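Local coordinates for oxidoreductase, short chain dehydrogenase/reductase family protein (Bifidobacterium adolescentis L2-32, PDB 6OW4) that binds NADH and acts as a 20beta-hydroxysteroid dehydrogenase of the short-chain dehydrogenase/reductase family, probably interconverting a steroid side-chain ketone and alcohol, at residues R42-V46 with L119-D123; I207-S211 with S225-S229. All coordinates share one frame; numbering follows the deposited sequence.

In the fold
Both contacts lie on the parallel sheet of the Rossmann fold, on different strands and with their centres about 20 Å apart. Interaction 1 joins strand 42-47 to the loop that leads from helix 105-119 into the neighbouring strand 124-127. It is only partly buried, its centre about 14 Å from the centre of the chain, and relies on backbone N-H and C=O groups bonded to an aspartate, with a lysine stem along one margin. Interaction 2 packs helix 198-217 on strand 223-230 and is buried. Its centre is about 9 Å from the centre of the chain; small side chains meet there through paired hydroxyls, a methyl contact and a water. The two do not touch, though both reach the same sheet.

Interaction 1. Residues R42-V46 with L119-D123; sequences RKGFV and LGTVD
D123 meets K43 through two bonds. The better defined runs from K43 N to D123 OD2 at 2.8 Å (152° at the hydrogen), received by the anti lone pair of D123 OD2; chi1 of -63° puts that oxygen within bonding distance of K43 N. The second, from D123 N to K43 O, is nearly straight (161°) but modelled unusually short at 2.5 Å. Beside them the contact is buried at G44, F45, L119 and V122: L119 CD2 lies 3.3 Å from G44 O, and V122 CG2 meets the edge of the F45 ring at CD1, 4.0 Å away.

In the Rossmann fold of this family, strand 42-47 runs next to strand 124-127, and the loop 120-123 delivers the chain to that neighbour after helix 105-119. F45 is backbone-bonded to F126 of strand 124-127.

The K43 end and G120 are partly exposed. The K43 chain, extended beyond CG, runs alongside the turn with CD 3.4 Å from L119 O; the looseness is at its tip, where NZ comes no nearer than 3.6 Å to L119 O and 4.2 Å to G120 CA. G120 turns the chain here with positive phi. T121 directs its hydroxyl outward from the contact, to hydrogen bonds with H170 and H172.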
loop_
_atom_site.group_PDB
_atom_site.type_symbol
_atom_site.label_atom_id
_atom_site.label_comp_id
_atom_site.label_asym_id
_atom_site.label_seq_id
_atom_site.Cartn_x
_atom_site.Cartn_y
_atom_site.Cartn_z
ATOM N N ARG F 42 19.576 21.103 19.510
ATOM C CA ARG F 42 19.688 20.037 18.477
ATOM C C ARG F 42 20.463 20.576 17.271
ATOM O O ARG F 42 20.404 21.799 17.029
ATOM C CB ARG F 42 18.303 19.531 18.061
ATOM C CG ARG F 42 17.663 18.591 19.073
ATOM C CD ARG F 42 16.417 17.903 18.546
ATOM N NE ARG F 42 16.699 16.965 17.465
ATOM C CZ ARG F 42 15.825 16.098 16.955
ATOM N NH1 ARG F 42 14.590 16.032 17.425
ATOM N NH2 ARG F 42 16.191 15.298 15.969
ATOM N N LYS F 43 21.155 19.681 16.564
ATOM C CA LYS F 43 22.039 20.006 15.415
ATOM C C LYS F 43 21.806 18.974 14.309
ATOM O O LYS F 43 21.551 17.801 14.639
ATOM C CB LYS F 43 23.501 20.016 15.871
ATOM C CG LYS F 43 23.763 20.762 17.172
ATOM C CD LYS F 43 25.215 20.784 17.570
ATOM C CE LYS F 43 25.450 21.505 18.878
ATOM N NZ LYS F 43 26.774 21.166 19.452
ATOM N N GLY F 44 21.888 19.405 13.049
ATOM C CA GLY F 44 21.657 18.548 11.873
ATOM C C GLY F 44 21.971 19.281 10.586
ATOM O O GLY F 44 22.408 20.442 10.666
ATOM N N PHE F 45 21.753 18.633 9.440
ATOM C CA PHE F 45 22.039 19.203 8.100
ATOM C C PHE F 45 20.866 18.936 7.151
ATOM O O PHE F 45 20.059 18.019 7.397
ATOM C CB PHE F 45 23.364 18.660 7.559
ATOM C CG PHE F 45 23.373 17.194 7.205
ATOM C CD1 PHE F 45 23.735 16.237 8.141
ATOM C CD2 PHE F 45 23.049 16.776 5.924
ATOM C CE1 PHE F 45 23.756 14.892 7.806
ATOM C CE2 PHE F 45 23.071 15.430 5.591
ATOM C CZ PHE F 45 23.424 14.490 6.532
ATOM N N VAL F 46 20.790 19.750 6.097
ATOM C CA VAL F 46 19.752 19.696 5.027
ATOM C C VAL F 46 20.475 19.698 3.677
ATOM O O VAL F 46 21.255 20.637 3.437
ATOM C CB VAL F 46 18.773 20.881 5.138
ATOM C CG1 VAL F 46 17.773 20.891 3.993
ATOM C CG2 VAL F 46 18.058 20.904 6.483
ATOM N N LEU F 119 30.019 21.812 13.278
ATOM C CA LEU F 119 28.648 21.853 13.860
ATOM C C LEU F 119 28.661 21.267 15.279
ATOM O O LEU F 119 28.092 21.910 16.185
ATOM C CB LEU F 119 27.693 21.081 12.943
ATOM C CG LEU F 119 26.286 21.660 12.800
ATOM C CD1 LEU F 119 26.323 23.062 12.208
ATOM C CD2 LEU F 119 25.420 20.751 11.941
ATOM N N GLY F 120 29.275 20.093 15.456
ATOM C CA GLY F 120 29.386 19.395 16.752
ATOM C C GLY F 120 28.912 17.956 16.654
ATOM O O GLY F 120 29.682 17.056 17.039
ATOM N N THR F 121 27.687 17.749 16.161
ATOM C CA THR F 121 27.061 16.413 15.960
ATOM C C THR F 121 25.883 16.535 14.986
ATOM O O THR F 121 25.644 17.650 14.480
ATOM C CB THR F 121 26.617 15.797 17.295
ATOM O OG1 THR F 121 26.176 14.464 17.036
ATOM C CG2 THR F 121 25.513 16.576 17.979
ATOM N N VAL F 122 25.185 15.420 14.748
ATOM C CA VAL F 122 23.988 15.326 13.859
ATOM C C VAL F 122 22.877 14.598 14.627
ATOM O O VAL F 122 23.003 13.373 14.825
ATOM C CB VAL F 122 24.341 14.625 12.531
ATOM C CG1 VAL F 122 23.108 14.268 11.714
ATOM C CG2 VAL F 122 25.298 15.464 11.697
ATOM N N ASP F 123 21.853 15.344 15.058
ATOM C CA ASP F 123 20.618 14.830 15.712
ATOM C C ASP F 123 19.569 14.519 14.638
ATOM O O ASP F 123 18.761 13.602 14.857
ATOM C CB ASP F 123 20.044 15.838 16.711
ATOM C CG ASP F 123 20.956 16.140 17.886
ATOM O OD1 ASP F 123 21.100 15.260 18.759
ATOM O OD2 ASP F 123 21.518 17.252 17.919
#

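Interaction 2. Residues I207-S211 with S225-S229; sequences IMEHS and SNTIS
S211 sets its CB against the methyl of T227, with CB 3.6 Å from T227 CG2, and its OG reaches S225 OG. The two hydroxyls share a hydrogen bond, S211 OG to S225 OG at 2.6 Å, in which either may be the donor. Both serines hold OG anti to the backbone N (chi1 -180° for S211, -178° for S225), and since both CB atoms face the opposite segment, the two oxygens are brought together in the interface. S225 OG is also 3.0 Å from S211 O.

These residues belong to helix 198-217 and strand 223-230 of the Rossmann fold, the helix packing on a face of the parallel sheet. The segment axes approach to 7.8 Å at 156° between their N-to-C directions, the nearly antiparallel arrangement expected when a helix leads through a loop into the next strand. Earlier on the same helix are Y200 and K204, both NAD(+)-binding residues.

One turn back, M208 meets the strand along its length: its CA is 3.8 Å from T227 CG2, the M208 and T227 side chains cross at about a right angle, and at the far end M208 SD lies 4.2 Å from S229 OG, which brings S229 into the contact. T227 has OG1 between its backbone N and carbonyl carbon (chi1 58°), which turns the hydroxyl off the methyl contact. A water bridges the two segments there, donating to M208 O at 3.2 Å and to T227 OG1 at 2.9 Å. T227 OG1 and S229 OG also both bond to D284 on the next strand. On another side of the helix, H210 hydrogen-bonds N198 of the second subunit.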
loop_
_atom_site.group_PDB
_atom_site.type_symbol
_atom_site.label_atom_id
_atom_site.label_comp_id
_atom_site.label_asym_id
_atom_site.label_seq_id
_atom_site.Cartn_x
_atom_site.Cartn_y
_atom_site.Cartn_z
ATOM N N ILE F 207 14.221 4.927 -2.409
ATOM C CA ILE F 207 14.501 5.791 -1.223
ATOM C C ILE F 207 13.504 5.437 -0.114
ATOM O O ILE F 207 13.937 5.333 1.048
ATOM C CB ILE F 207 14.453 7.288 -1.601
ATOM C CG1 ILE F 207 15.673 7.691 -2.434
ATOM C CG2 ILE F 207 14.315 8.164 -0.364
ATOM C CD1 ILE F 207 15.512 8.999 -3.169
ATOM N N MET F 208 12.228 5.252 -0.466
ATOM C CA MET F 208 11.133 4.933 0.490
ATOM C C MET F 208 11.442 3.626 1.231
ATOM O O MET F 208 11.450 3.649 2.475
ATOM C CB MET F 208 9.781 4.813 -0.222
ATOM C CG MET F 208 9.094 6.151 -0.449
ATOM S SD MET F 208 7.428 5.976 -1.145
ATOM C CE MET F 208 6.607 5.131 0.206
ATOM N N GLU F 209 11.693 2.536 0.499
ATOM C CA GLU F 209 11.930 1.185 1.079
ATOM C C GLU F 209 13.307 1.139 1.756
ATOM O O GLU F 209 13.495 0.283 2.645
ATOM C CB GLU F 209 11.793 0.105 0.002
ATOM C CG GLU F 209 11.827 -1.314 0.547
ATOM C CD GLU F 209 10.836 -1.612 1.661
ATOM O OE1 GLU F 209 9.722 -1.059 1.625
ATOM O OE2 GLU F 209 11.183 -2.396 2.570
ATOM N N HIS F 210 14.233 2.021 1.361
ATOM C CA HIS F 210 15.552 2.210 2.027
ATOM C C HIS F 210 15.326 2.793 3.427
ATOM O O HIS F 210 15.862 2.226 4.398
ATOM C CB HIS F 210 16.485 3.074 1.162
ATOM C CG HIS F 210 17.729 3.514 1.860
ATOM N ND1 HIS F 210 18.645 2.618 2.375
ATOM C CD2 HIS F 210 18.219 4.745 2.123
ATOM C CE1 HIS F 210 19.643 3.277 2.926
ATOM N NE2 HIS F 210 19.406 4.586 2.785
ATOM N N SER F 211 14.550 3.879 3.520
ATOM C CA SER F 211 14.171 4.556 4.790
ATOM C C SER F 211 13.488 3.548 5.722
ATOM O O SER F 211 13.833 3.521 6.917
ATOM C CB SER F 211 13.291 5.757 4.527
ATOM O OG SER F 211 12.934 6.402 5.742
ATOM N N SER F 225 13.509 6.937 11.022
ATOM C CA SER F 225 13.687 7.161 9.564
ATOM C C SER F 225 12.319 7.192 8.884
ATOM O O SER F 225 11.617 6.164 8.921
ATOM C CB SER F 225 14.574 6.107 8.950
ATOM O OG SER F 225 14.766 6.351 7.562
ATOM N N ASN F 226 11.963 8.331 8.290
ATOM C CA ASN F 226 10.659 8.543 7.611
ATOM C C ASN F 226 10.901 9.257 6.279
ATOM O O ASN F 226 11.988 9.838 6.103
ATOM C CB ASN F 226 9.686 9.325 8.496
ATOM C CG ASN F 226 9.299 8.567 9.747
ATOM O OD1 ASN F 226 8.574 7.575 9.676
ATOM N ND2 ASN F 226 9.776 9.025 10.894
ATOM N N THR F 227 9.911 9.201 5.388
ATOM C CA THR F 227 9.920 9.884 4.071
ATOM C C THR F 227 8.780 10.902 4.005
ATOM O O THR F 227 7.740 10.685 4.657
ATOM C CB THR F 227 9.803 8.878 2.923
ATOM O OG1 THR F 227 8.596 8.143 3.115
ATOM C CG2 THR F 227 10.980 7.933 2.856
ATOM N N ILE F 228 8.995 11.972 3.241
ATOM C CA ILE F 228 7.957 12.955 2.828
ATOM C C ILE F 228 7.784 12.815 1.315
ATOM O O ILE F 228 8.796 12.915 0.599
ATOM C CB ILE F 228 8.359 14.380 3.252
ATOM C CG1 ILE F 228 8.589 14.461 4.764
ATOM C CG2 ILE F 228 7.332 15.402 2.783
ATOM C CD1 ILE F 228 9.161 15.778 5.230
ATOM N N SER F 229 6.556 12.557 0.862
ATOM C CA SER F 229 6.191 12.385 -0.568
ATOM C C SER F 229 5.384 13.592 -1.027
ATOM O O SER F 229 4.161 13.513 -1.150
ATOM C CB SER F 229 5.438 11.100 -0.774
ATOM O OG SER F 229 6.271 9.986 -0.502
HETATM O O HOH W 1 8.943 5.331 3.504
#